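Local coordinates for Serine/threonine-protein kinase Tel1 (Chaetomium thermophilum, PDB 6SKY) that probably senses DNA damage, phosphorylating serine or threonine in [ST]-Q motifs with ATP to switch on checkpoint signalling, at residues I2221-M2226 with G2253-V2258; M2226-D2231 with K2269-P2274; P2242-D2247 with G2285-Q2290; V2291-A2296 with L2382-A2387. All coordinates share one frame; numbering follows the deposited sequence.

Contact 1: I2221-M2226 with G2253-V2258; sequences ISSIRM and GYQVSV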
loop_
_atom_site.group_PDB
_atom_site.type_symbol
_atom_site.label_atom_id
_atom_site.label_comp_id
_atom_site.label_asym_id
_atom_site.label_seq_id
_atom_site.Cartn_x
_atom_site.Cartn_y
_atom_site.Cartn_z
ATOM N N ILE A 2221 -1.351 11.005 12.998
ATOM C CA ILE A 2221 -1.452 11.579 14.331
ATOM C C ILE A 2221 -0.203 12.367 14.670
ATOM O O ILE A 2221 -0.282 13.401 15.336
ATOM C CB ILE A 2221 -1.740 10.485 15.371
ATOM C CG1 ILE A 2221 -2.894 9.604 14.908
ATOM C CG2 ILE A 2221 -2.109 11.103 16.685
ATOM C CD1 ILE A 2221 -4.164 10.341 14.677
ATOM N N SER A 2222 0.961 11.921 14.205
ATOM C CA SER A 2222 2.185 12.669 14.458
ATOM C C SER A 2222 2.146 14.026 13.778
ATOM O O SER A 2222 2.541 15.037 14.367
ATOM C CB SER A 2222 3.387 11.869 13.978
ATOM O OG SER A 2222 3.260 10.514 14.342
ATOM N N SER A 2223 1.655 14.069 12.541
ATOM C CA SER A 2223 1.521 15.327 11.823
ATOM C C SER A 2223 0.547 16.268 12.513
ATOM O O SER A 2223 0.811 17.469 12.631
ATOM C CB SER A 2223 1.073 15.048 10.399
ATOM O OG SER A 2223 0.432 16.170 9.844
ATOM N N ILE A 2224 -0.586 15.746 12.979
ATOM C CA ILE A 2224 -1.563 16.591 13.658
ATOM C C ILE A 2224 -0.991 17.143 14.957
ATOM O O ILE A 2224 -1.178 18.322 15.278
ATOM C CB ILE A 2224 -2.861 15.806 13.892
ATOM C CG1 ILE A 2224 -3.509 15.465 12.560
ATOM C CG2 ILE A 2224 -3.808 16.599 14.731
ATOM C CD1 ILE A 2224 -4.598 14.456 12.669
ATOM N N ARG A 2225 -0.287 16.308 15.725
ATOM C CA ARG A 2225 0.297 16.777 16.977
ATOM C C ARG A 2225 1.366 17.826 16.727
ATOM O O ARG A 2225 1.482 18.798 17.479
ATOM C CB ARG A 2225 0.882 15.609 17.755
ATOM C CG ARG A 2225 -0.101 14.550 18.153
ATOM C CD ARG A 2225 -1.329 15.129 18.793
ATOM N NE ARG A 2225 -2.276 14.078 19.140
ATOM C CZ ARG A 2225 -3.559 14.284 19.403
ATOM N NH1 ARG A 2225 -4.344 13.268 19.716
ATOM N NH2 ARG A 2225 -4.057 15.504 19.350
ATOM N N MET A 2226 2.144 17.652 15.662
ATOM C CA MET A 2226 3.172 18.622 15.313
ATOM C C MET A 2226 2.568 19.963 14.923
ATOM O O MET A 2226 3.057 21.018 15.344
ATOM C CB MET A 2226 4.015 18.053 14.185
ATOM C CG MET A 2226 5.411 18.538 14.161
ATOM S SD MET A 2226 6.478 17.436 13.257
ATOM C CE MET A 2226 8.001 18.335 13.452
ATOM N N GLY A 2253 -7.589 21.622 10.920
ATOM C CA GLY A 2253 -8.966 21.170 10.826
ATOM C C GLY A 2253 -9.170 20.118 9.759
ATOM O O GLY A 2253 -9.867 19.127 9.977
ATOM N N TYR A 2254 -8.556 20.309 8.597
ATOM C CA TYR A 2254 -8.661 19.321 7.533
ATOM C C TYR A 2254 -8.053 17.993 7.952
ATOM O O TYR A 2254 -8.648 16.929 7.745
ATOM C CB TYR A 2254 -7.983 19.846 6.273
ATOM C CG TYR A 2254 -7.731 18.777 5.257
ATOM C CD1 TYR A 2254 -6.480 18.220 5.113
ATOM C CD2 TYR A 2254 -8.749 18.310 4.457
ATOM C CE1 TYR A 2254 -6.251 17.239 4.211
ATOM C CE2 TYR A 2254 -8.526 17.326 3.546
ATOM C CZ TYR A 2254 -7.274 16.794 3.426
ATOM O OH TYR A 2254 -7.034 15.803 2.511
ATOM N N GLN A 2255 -6.860 18.027 8.540
ATOM C CA GLN A 2255 -6.215 16.777 8.909
ATOM C C GLN A 2255 -6.936 16.076 10.049
ATOM O O GLN A 2255 -6.970 14.847 10.086
ATOM C CB GLN A 2255 -4.761 17.033 9.262
ATOM C CG GLN A 2255 -3.952 17.455 8.082
ATOM C CD GLN A 2255 -2.498 17.529 8.376
ATOM O OE1 GLN A 2255 -1.695 17.833 7.509
ATOM N NE2 GLN A 2255 -2.139 17.253 9.602
ATOM N N VAL A 2256 -7.523 16.827 10.980
ATOM C CA VAL A 2256 -8.291 16.210 12.052
ATOM C C VAL A 2256 -9.586 15.617 11.520
ATOM O O VAL A 2256 -10.058 14.600 12.028
ATOM C CB VAL A 2256 -8.548 17.239 13.167
ATOM C CG1 VAL A 2256 -9.561 16.735 14.135
ATOM C CG2 VAL A 2256 -7.284 17.531 13.900
ATOM N N SER A 2257 -10.180 16.222 10.491
ATOM C CA SER A 2257 -11.378 15.635 9.900
ATOM C C SER A 2257 -11.062 14.360 9.141
ATOM O O SER A 2257 -11.844 13.408 9.175
ATOM C CB SER A 2257 -12.054 16.628 8.967
ATOM O OG SER A 2257 -12.375 17.821 9.642
ATOM N N VAL A 2258 -9.942 14.325 8.422
ATOM C CA VAL A 2258 -9.600 13.131 7.656
ATOM C C VAL A 2258 -9.330 11.952 8.578
ATOM O O VAL A 2258 -9.720 10.820 8.284
ATOM C CB VAL A 2258 -8.401 13.413 6.735
ATOM C CG1 VAL A 2258 -7.813 12.135 6.216
ATOM C CG2 VAL A 2258 -8.826 14.272 5.598
#
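Q2255 and S2223 make the polar part of this helix-helix contact in the FAT alpha solenoid. The NE2 of Q2255 donates to OG of S2223 at 2.8 Å, with an N-H...O angle of 140°; the hydroxyl lies 26° out of the amide plane, so the bond is bent and tilted. The Q2255 side chain leaves its helix with CG anti to the carbonyl carbon and then runs extended, which carries the amide across the gap to the serine. S2223 OG has a second, weak bond to the backbone O of A2211, so the buried hydroxyl links its own helix to helices 2245-2259 and, weakly, 2203-2217.

Packing round I2224 makes up the rest. It slides past Q2255 in the opposite direction, its CG1 3.7 Å from NE2 of Q2255 and its terminal CD1 3.5 Å from the backbone O of the same residue. The other branch, CG2, makes an apolar contact with CG2 of V2256 at 3.7 Å, the two side chains crossing at about a right angle.

The two helical segments run nearly antiparallel, at 150°, with their axes 10.0 Å apart. W2215 of helix 2203-2217 packs on both S2223 and Q2255, L2261 touches I2224, and I2267 of helix 2264-2279 lies against V2256. On another flank, S2222 and R2225 pack on V1942 and A1937 of the second subunit, placing helix 2220-2232 beside the dimer partner.

Contact 2: M2226-D2231 with K2269-P2274; sequences MLQAID and KKYLEP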
loop_
_atom_site.group_PDB
_atom_site.type_symbol
_atom_site.label_atom_id
_atom_site.label_comp_id
_atom_site.label_asym_id
_atom_site.label_seq_id
_atom_site.Cartn_x
_atom_site.Cartn_y
_atom_site.Cartn_z
ATOM N N MET A 2226 2.144 17.652 15.662
ATOM C CA MET A 2226 3.172 18.622 15.313
ATOM C C MET A 2226 2.568 19.963 14.923
ATOM O O MET A 2226 3.057 21.018 15.344
ATOM C CB MET A 2226 4.015 18.053 14.185
ATOM C CG MET A 2226 5.411 18.538 14.161
ATOM S SD MET A 2226 6.478 17.436 13.257
ATOM C CE MET A 2226 8.001 18.335 13.452
ATOM N N LEU A 2227 1.499 19.950 14.128
ATOM C CA LEU A 2227 0.853 21.203 13.755
ATOM C C LEU A 2227 0.217 21.881 14.956
ATOM O O LEU A 2227 0.262 23.107 15.078
ATOM C CB LEU A 2227 -0.194 20.962 12.679
ATOM C CG LEU A 2227 0.249 20.620 11.267
ATOM C CD1 LEU A 2227 -0.962 20.393 10.439
ATOM C CD2 LEU A 2227 1.072 21.728 10.700
ATOM N N GLN A 2228 -0.391 21.109 15.854
ATOM C CA GLN A 2228 -0.971 21.711 17.048
ATOM C C GLN A 2228 0.094 22.299 17.955
ATOM O O GLN A 2228 -0.157 23.299 18.630
ATOM C CB GLN A 2228 -1.794 20.684 17.804
ATOM C CG GLN A 2228 -3.085 20.330 17.138
ATOM C CD GLN A 2228 -3.739 19.150 17.771
ATOM O OE1 GLN A 2228 -3.095 18.374 18.461
ATOM N NE2 GLN A 2228 -5.027 19.003 17.553
ATOM N N ALA A 2229 1.279 21.694 17.997
ATOM C CA ALA A 2229 2.376 22.292 18.746
ATOM C C ALA A 2229 2.841 23.592 18.106
ATOM O O ALA A 2229 3.172 24.546 18.812
ATOM C CB ALA A 2229 3.530 21.308 18.854
ATOM N N ILE A 2230 2.899 23.642 16.775
ATOM C CA ILE A 2230 3.193 24.909 16.104
ATOM C C ILE A 2230 2.175 25.963 16.501
ATOM O O ILE A 2230 2.520 27.119 16.747
ATOM C CB ILE A 2230 3.216 24.738 14.577
ATOM C CG1 ILE A 2230 4.318 23.803 14.136
ATOM C CG2 ILE A 2230 3.422 26.057 13.909
ATOM C CD1 ILE A 2230 4.259 23.546 12.687
ATOM N N ASP A 2231 0.903 25.586 16.548
ATOM C CA ASP A 2231 -0.132 26.575 16.824
ATOM C C ASP A 2231 -0.133 27.011 18.279
ATOM O O ASP A 2231 -0.491 28.152 18.581
ATOM C CB ASP A 2231 -1.499 26.026 16.446
ATOM C CG ASP A 2231 -2.619 26.916 16.909
ATOM O OD1 ASP A 2231 -2.571 28.128 16.621
ATOM O OD2 ASP A 2231 -3.551 26.411 17.566
ATOM N N LYS A 2269 -15.760 24.032 16.100
ATOM C CA LYS A 2269 -15.629 24.965 17.208
ATOM C C LYS A 2269 -14.185 25.367 17.460
ATOM O O LYS A 2269 -13.930 26.498 17.881
ATOM C CB LYS A 2269 -16.234 24.336 18.457
ATOM C CG LYS A 2269 -16.155 25.160 19.710
ATOM C CD LYS A 2269 -16.548 24.305 20.900
ATOM C CE LYS A 2269 -16.645 25.119 22.178
ATOM N NZ LYS A 2269 -17.145 24.290 23.309
ATOM N N LYS A 2270 -13.233 24.477 17.197
ATOM C CA LYS A 2270 -11.835 24.723 17.515
ATOM C C LYS A 2270 -10.992 25.155 16.329
ATOM O O LYS A 2270 -9.962 25.799 16.537
ATOM C CB LYS A 2270 -11.201 23.471 18.114
ATOM C CG LYS A 2270 -11.796 23.048 19.418
ATOM C CD LYS A 2270 -11.315 21.677 19.807
ATOM C CE LYS A 2270 -9.826 21.664 19.996
ATOM N NZ LYS A 2270 -9.353 20.329 20.435
ATOM N N TYR A 2271 -11.375 24.820 15.115
ATOM C CA TYR A 2271 -10.459 25.045 14.008
ATOM C C TYR A 2271 -11.050 25.852 12.871
ATOM O O TYR A 2271 -10.327 26.617 12.243
ATOM C CB TYR A 2271 -9.955 23.712 13.471
ATOM C CG TYR A 2271 -9.245 22.900 14.508
ATOM C CD1 TYR A 2271 -8.127 23.396 15.146
ATOM C CD2 TYR A 2271 -9.691 21.644 14.856
ATOM C CE1 TYR A 2271 -7.484 22.672 16.096
ATOM C CE2 TYR A 2271 -9.050 20.914 15.803
ATOM C CZ TYR A 2271 -7.947 21.432 16.418
ATOM O OH TYR A 2271 -7.296 20.702 17.370
ATOM N N LEU A 2272 -12.334 25.703 12.583
ATOM C CA LEU A 2272 -12.880 26.353 11.402
ATOM C C LEU A 2272 -13.428 27.741 11.696
ATOM O O LEU A 2272 -13.163 28.687 10.943
ATOM C CB LEU A 2272 -13.958 25.473 10.781
ATOM C CG LEU A 2272 -13.458 24.116 10.296
ATOM C CD1 LEU A 2272 -14.568 23.367 9.657
ATOM C CD2 LEU A 2272 -12.325 24.272 9.321
ATOM N N GLU A 2273 -14.164 27.899 12.775
ATOM C CA GLU A 2273 -14.663 29.220 13.122
ATOM C C GLU A 2273 -13.542 30.115 13.640
ATOM O O GLU A 2273 -13.530 31.313 13.331
ATOM C CB GLU A 2273 -15.791 29.109 14.138
ATOM C CG GLU A 2273 -17.019 28.451 13.577
ATOM C CD GLU A 2273 -18.065 28.192 14.630
ATOM O OE1 GLU A 2273 -17.851 28.593 15.793
ATOM O OE2 GLU A 2273 -19.103 27.585 14.296
ATOM N N PRO A 2274 -12.589 29.600 14.424
ATOM C CA PRO A 2274 -11.377 30.390 14.667
ATOM C C PRO A 2274 -10.662 30.817 13.403
ATOM O O PRO A 2274 -10.117 31.917 13.369
ATOM C CB PRO A 2274 -10.527 29.444 15.512
ATOM C CG PRO A 2274 -11.500 28.708 16.272
ATOM C CD PRO A 2274 -12.660 28.471 15.364
#
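Q2228 and Y2271 meet through their side-chain ends, a small bridge between helices 2220-2232 and 2264-2279 of the FAT alpha solenoid. The backbones stand well apart, the CA atoms of Q2228 and Y2271 being 10.5 Å from each other, and the two long side chains span the gap.

Q2228 points from its helix toward the other segment. Its CG lies anti to the carbonyl carbon (chi1 -72°), and the chain is extended beyond CG, which carries the terminal amide out to the phenol oxygen. Y2271 has the same first torsion relation, with CG beside the backbone N; although its CB does not aim straight across, the length of the ring brings the phenol oxygen to the glutamine. The side chains cross at about a right angle, while the amide and ring planes are turned only 24° from each other.

Over the centre of one ring face, CB of K2270 sits 3.9 Å from the plane, and I2252 of helix 2245-2259 also touches the tyrosine, so the ring is packed by more than the glutamine. The other end of the Q2228 amide is held within its own helix, where OE1 accepts from NH2 of R2225; this helps to fix which way the amide is turned. Helix 2264-2279 has a wider pi-type turn at 2269-2272 and a kink at P2274. What crosses the contact is one weak bond, from NE2 of Q2228 to OH of Y2271, at 2.8 Å with an N-H...O angle of 129°.

Contact 3: P2242-D2247 with G2285-Q2290; sequences PLSRSD and GREAGQ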
loop_
_atom_site.group_PDB
_atom_site.type_symbol
_atom_site.label_atom_id
_atom_site.label_comp_id
_atom_site.label_asym_id
_atom_site.label_seq_id
_atom_site.Cartn_x
_atom_site.Cartn_y
_atom_site.Cartn_z
ATOM N N PRO A 2242 6.778 34.078 6.295
ATOM C CA PRO A 2242 5.579 34.216 7.125
ATOM C C PRO A 2242 4.699 32.979 7.078
ATOM O O PRO A 2242 4.833 32.099 6.227
ATOM C CB PRO A 2242 4.858 35.422 6.515
ATOM C CG PRO A 2242 5.830 36.042 5.577
ATOM C CD PRO A 2242 6.718 34.946 5.113
ATOM N N LEU A 2243 3.771 32.931 8.024
ATOM C CA LEU A 2243 2.818 31.833 8.125
ATOM C C LEU A 2243 1.577 32.384 8.804
ATOM O O LEU A 2243 1.649 32.815 9.955
ATOM C CB LEU A 2243 3.404 30.670 8.911
ATOM C CG LEU A 2243 2.419 29.623 9.412
ATOM C CD1 LEU A 2243 1.785 28.898 8.249
ATOM C CD2 LEU A 2243 3.120 28.653 10.323
ATOM N N SER A 2244 0.455 32.391 8.094
ATOM C CA SER A 2244 -0.773 32.924 8.655
ATOM C C SER A 2244 -1.395 31.926 9.615
ATOM O O SER A 2244 -1.260 30.714 9.455
ATOM C CB SER A 2244 -1.761 33.273 7.550
ATOM O OG SER A 2244 -1.867 32.226 6.614
ATOM N N ARG A 2245 -2.077 32.443 10.629
ATOM C CA ARG A 2245 -2.689 31.554 11.599
ATOM C C ARG A 2245 -3.941 30.886 11.064
ATOM O O ARG A 2245 -4.297 29.808 11.541
ATOM C CB ARG A 2245 -3.022 32.307 12.880
ATOM C CG ARG A 2245 -2.942 31.434 14.098
ATOM C CD ARG A 2245 -3.854 31.915 15.188
ATOM N NE ARG A 2245 -4.123 30.854 16.145
ATOM C CZ ARG A 2245 -5.182 30.825 16.942
ATOM N NH1 ARG A 2245 -5.355 29.819 17.782
ATOM N NH2 ARG A 2245 -6.076 31.799 16.891
ATOM N N SER A 2246 -4.602 31.480 10.075
ATOM C CA SER A 2246 -5.815 30.885 9.541
ATOM C C SER A 2246 -5.518 29.722 8.615
ATOM O O SER A 2246 -6.264 28.743 8.610
ATOM C CB SER A 2246 -6.646 31.929 8.810
ATOM O OG SER A 2246 -6.063 32.242 7.570
ATOM N N ASP A 2247 -4.430 29.776 7.852
ATOM C CA ASP A 2247 -4.095 28.618 7.038
ATOM C C ASP A 2247 -3.570 27.478 7.893
ATOM O O ASP A 2247 -3.846 26.314 7.599
ATOM C CB ASP A 2247 -3.097 28.996 5.948
ATOM C CG ASP A 2247 -1.677 29.049 6.440
ATOM O OD1 ASP A 2247 -1.032 27.987 6.545
ATOM O OD2 ASP A 2247 -1.188 30.164 6.703
ATOM N N GLY A 2285 -8.750 37.030 -1.879
ATOM C CA GLY A 2285 -7.424 36.450 -1.929
ATOM C C GLY A 2285 -7.477 34.937 -1.846
ATOM O O GLY A 2285 -8.542 34.324 -1.797
ATOM N N ARG A 2286 -6.291 34.333 -1.832
ATOM C CA ARG A 2286 -6.208 32.879 -1.784
ATOM C C ARG A 2286 -6.298 32.324 -0.375
ATOM O O ARG A 2286 -6.782 31.204 -0.191
ATOM C CB ARG A 2286 -4.916 32.397 -2.432
ATOM C CG ARG A 2286 -4.936 32.502 -3.936
ATOM C CD ARG A 2286 -4.004 31.492 -4.566
ATOM N NE ARG A 2286 -3.981 31.618 -6.018
ATOM C CZ ARG A 2286 -3.242 30.858 -6.817
ATOM N NH1 ARG A 2286 -3.277 31.043 -8.129
ATOM N NH2 ARG A 2286 -2.466 29.913 -6.303
ATOM N N GLU A 2287 -5.853 33.081 0.623
ATOM C CA GLU A 2287 -6.010 32.652 2.005
ATOM C C GLU A 2287 -7.483 32.524 2.369
ATOM O O GLU A 2287 -7.931 31.484 2.874
ATOM C CB GLU A 2287 -5.303 33.647 2.919
ATOM C CG GLU A 2287 -5.341 33.322 4.388
ATOM C CD GLU A 2287 -4.784 34.452 5.229
ATOM O OE1 GLU A 2287 -4.572 35.551 4.679
ATOM O OE2 GLU A 2287 -4.559 34.246 6.437
ATOM N N ALA A 2288 -8.259 33.574 2.102
ATOM C CA ALA A 2288 -9.687 33.522 2.375
ATOM C C ALA A 2288 -10.371 32.484 1.506
ATOM O O ALA A 2288 -11.312 31.821 1.948
ATOM C CB ALA A 2288 -10.311 34.893 2.156
ATOM N N GLY A 2289 -9.928 32.335 0.263
ATOM C CA GLY A 2289 -10.497 31.303 -0.581
ATOM C C GLY A 2289 -10.330 29.922 0.012
ATOM O O GLY A 2289 -11.271 29.128 0.035
ATOM N N GLN A 2290 -9.136 29.626 0.522
ATOM C CA GLN A 2290 -8.897 28.325 1.134
ATOM C C GLN A 2290 -9.747 28.135 2.381
ATOM O O GLN A 2290 -10.343 27.071 2.577
ATOM C CB GLN A 2290 -7.414 28.174 1.458
ATOM C CG GLN A 2290 -7.037 26.866 2.120
ATOM C CD GLN A 2290 -7.209 25.670 1.212
ATOM O OE1 GLN A 2290 -8.316 25.162 1.034
ATOM N NE2 GLN A 2290 -6.109 25.201 0.640
#
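E2287 reaches S2246 and S2244 where two helices of the FAT alpha solenoid begin. S2244 is the N-cap residue of helix 2245-2259 and G2285 that of helix 2286-2303, so the contact joins two helix starts.

The closer-packed part is built round one carboxylate oxygen. With CG anti to its backbone N (chi1 -178°) and the rest of the chain extended, E2287 stretches straight across. S2246, on the first turn of its helix and buried, gives its hydroxyl to OE2; its OG also lies 3.4 Å from CG of E2287, against the stem of the acid. The side chain of S2244, whose CB points toward the glutamate's segment, lies beside the same oxygen, OE2 of E2287. L2279 of helix 2264-2279 packs on both S2246 and E2287, completing this compact side.

The looser side is polar and charged. The other oxygen, OE1 of E2287, forms a salt bridge with NZ of K2282 outside the two segments, which probably offsets the negative charge of the acid. R2245 turns from the contact, its exposed guanidinium bound through NH2 to OE2 of E2278 on helix 2264-2279, and R2286, likewise exposed, has a long, weak ion pair with E2390. Between the two segments a single hydrogen bond is clear: OG of S2246 donates to OE2 of E2287 at 2.7 Å, meeting the anti side of the oxygen 23° out of the carboxylate plane.

Contact 4: V2291-A2296 with L2382-A2387; sequences VFHQFA and LLSLAA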
loop_
_atom_site.group_PDB
_atom_site.type_symbol
_atom_site.label_atom_id
_atom_site.label_comp_id
_atom_site.label_asym_id
_atom_site.label_seq_id
_atom_site.Cartn_x
_atom_site.Cartn_y
_atom_site.Cartn_z
ATOM N N VAL A 2291 -9.844 29.163 3.223
ATOM C CA VAL A 2291 -10.646 29.042 4.439
ATOM C C VAL A 2291 -12.116 28.805 4.107
ATOM O O VAL A 2291 -12.776 27.940 4.700
ATOM C CB VAL A 2291 -10.459 30.288 5.320
ATOM C CG1 VAL A 2291 -11.329 30.211 6.524
ATOM C CG2 VAL A 2291 -9.032 30.409 5.736
ATOM N N PHE A 2292 -12.652 29.562 3.151
ATOM C CA PHE A 2292 -14.068 29.459 2.820
ATOM C C PHE A 2292 -14.390 28.136 2.150
ATOM O O PHE A 2292 -15.433 27.540 2.425
ATOM C CB PHE A 2292 -14.479 30.612 1.918
ATOM C CG PHE A 2292 -14.491 31.934 2.593
ATOM C CD1 PHE A 2292 -14.961 32.060 3.870
ATOM C CD2 PHE A 2292 -14.040 33.057 1.942
ATOM C CE1 PHE A 2292 -14.975 33.275 4.487
ATOM C CE2 PHE A 2292 -14.053 34.269 2.559
ATOM C CZ PHE A 2292 -14.522 34.377 3.830
ATOM N N HIS A 2293 -13.519 27.657 1.268
ATOM C CA HIS A 2293 -13.757 26.354 0.667
ATOM C C HIS A 2293 -13.689 25.249 1.706
ATOM O O HIS A 2293 -14.500 24.318 1.681
ATOM C CB HIS A 2293 -12.751 26.099 -0.442
ATOM C CG HIS A 2293 -12.940 24.788 -1.127
ATOM N ND1 HIS A 2293 -13.956 24.561 -2.026
ATOM C CD2 HIS A 2293 -12.248 23.631 -1.039
ATOM C CE1 HIS A 2293 -13.879 23.320 -2.467
ATOM N NE2 HIS A 2293 -12.854 22.733 -1.880
ATOM N N GLN A 2294 -12.725 25.328 2.623
ATOM C CA GLN A 2294 -12.649 24.388 3.732
ATOM C C GLN A 2294 -13.967 24.310 4.482
ATOM O O GLN A 2294 -14.518 23.225 4.699
ATOM C CB GLN A 2294 -11.535 24.829 4.673
ATOM C CG GLN A 2294 -11.056 23.786 5.625
ATOM C CD GLN A 2294 -10.339 22.696 4.916
ATOM O OE1 GLN A 2294 -9.391 22.943 4.175
ATOM N NE2 GLN A 2294 -10.793 21.473 5.112
ATOM N N PHE A 2295 -14.487 25.462 4.889
ATOM C CA PHE A 2295 -15.693 25.470 5.700
ATOM C C PHE A 2295 -16.906 24.992 4.913
ATOM O O PHE A 2295 -17.754 24.272 5.449
ATOM C CB PHE A 2295 -15.924 26.865 6.258
ATOM C CG PHE A 2295 -16.762 26.885 7.479
ATOM C CD1 PHE A 2295 -17.033 25.728 8.160
ATOM C CD2 PHE A 2295 -17.294 28.054 7.940
ATOM C CE1 PHE A 2295 -17.810 25.745 9.281
ATOM C CE2 PHE A 2295 -18.070 28.071 9.058
ATOM C CZ PHE A 2295 -18.329 26.920 9.727
ATOM N N ALA A 2296 -17.010 25.375 3.641
ATOM C CA ALA A 2296 -18.144 24.941 2.831
ATOM C C ALA A 2296 -18.137 23.437 2.617
ATOM O O ALA A 2296 -19.180 22.788 2.715
ATOM C CB ALA A 2296 -18.135 25.662 1.494
ATOM N N LEU A 2382 -20.528 30.489 -2.003
ATOM C CA LEU A 2382 -20.580 31.740 -2.746
ATOM C C LEU A 2382 -19.410 32.650 -2.402
ATOM O O LEU A 2382 -18.881 33.336 -3.278
ATOM C CB LEU A 2382 -21.901 32.447 -2.489
ATOM C CG LEU A 2382 -23.068 31.813 -3.219
ATOM C CD1 LEU A 2382 -24.308 32.572 -2.906
ATOM C CD2 LEU A 2382 -22.803 31.811 -4.694
ATOM N N LEU A 2383 -18.992 32.681 -1.138
ATOM C CA LEU A 2383 -17.842 33.501 -0.778
ATOM C C LEU A 2383 -16.556 32.946 -1.364
ATOM O O LEU A 2383 -15.668 33.708 -1.749
ATOM C CB LEU A 2383 -17.720 33.615 0.733
ATOM C CG LEU A 2383 -18.753 34.470 1.447
ATOM C CD1 LEU A 2383 -18.512 34.418 2.925
ATOM C CD2 LEU A 2383 -18.684 35.882 0.964
ATOM N N SER A 2384 -16.429 31.625 -1.437
ATOM C CA SER A 2384 -15.226 31.031 -1.995
ATOM C C SER A 2384 -15.128 31.242 -3.492
ATOM O O SER A 2384 -14.020 31.353 -4.023
ATOM C CB SER A 2384 -15.192 29.547 -1.686
ATOM O OG SER A 2384 -14.569 28.845 -2.735
ATOM N N LEU A 2385 -16.259 31.271 -4.198
ATOM C CA LEU A 2385 -16.209 31.552 -5.629
ATOM C C LEU A 2385 -15.805 32.988 -5.905
ATOM O O LEU A 2385 -15.144 33.262 -6.909
ATOM C CB LEU A 2385 -17.557 31.270 -6.275
ATOM C CG LEU A 2385 -17.905 29.813 -6.507
ATOM C CD1 LEU A 2385 -19.337 29.697 -6.944
ATOM C CD2 LEU A 2385 -16.984 29.252 -7.544
ATOM N N ALA A 2386 -16.187 33.912 -5.034
ATOM C CA ALA A 2386 -15.920 35.326 -5.236
ATOM C C ALA A 2386 -14.524 35.747 -4.819
ATOM O O ALA A 2386 -14.154 36.897 -5.055
ATOM C CB ALA A 2386 -16.935 36.156 -4.460
ATOM N N ALA A 2387 -13.744 34.860 -4.208
ATOM C CA ALA A 2387 -12.462 35.220 -3.618
ATOM C C ALA A 2387 -11.277 34.854 -4.498
ATOM O O ALA A 2387 -10.421 35.698 -4.753
ATOM C CB ALA A 2387 -12.317 34.562 -2.246
#
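F2292 lays one face of its ring against L2383. CB of L2383 stands 4.1 Å from the ring centroid and 17° off the ring normal, a CH-pi contact, slightly offset toward the rim on the CD2 side. The leucine then runs obliquely over the ring, and its CD1 lies 4.0 Å from CE1, so both the stem and one methyl of L2383 rest on the phenylalanine. The ring is directed there by a CG anti to the carbonyl carbon (chi1 -70°).

At the base of the side chain, the CB atoms of F2292 and S2384 meet at 3.8 Å. Here the backbones are closest, with the CA atoms of these residues 5.2 Å apart, a spacing that a small serine permits. H2293 adds its CB, 4.0 Å from OG of S2384, while its imidazole leads away, bonding through ND1 to D2394 and stacking on the ring of H2391.

The segments are close to antiparallel, at 154°, with axes 8.3 Å apart. L2279 of helix 2264-2279 also packs on F2292, N2380 touches it from helix 2348-2387 itself, and D2394, at the start of helix 2394-2404, lies against S2384.

In the fold
All four contacts lie in the FAT domain, on helices 2220-2232, 2245-2259, 2264-2279 and 2286-2303, which follow one another, and on the later helix 2348-2387. Contacts 1 and 2 share helix 2220-2232, contacts 1 and 3 helix 2245-2259, and contacts 3 and 4 helix 2286-2303. Along the chain the segments of contacts 1, 2 and 3 alternate, whereas contact 4 opens after they close. Centres of contacts 1 and 2 are about 9 Å apart, those of 3 and 4 about 12 Å, and those of 1 and 4 about 21 Å. A salt bridge from D2231 to R2245 links contacts 2 and 3. The helices thus pack together through neighbouring contacts, away from the ATP site.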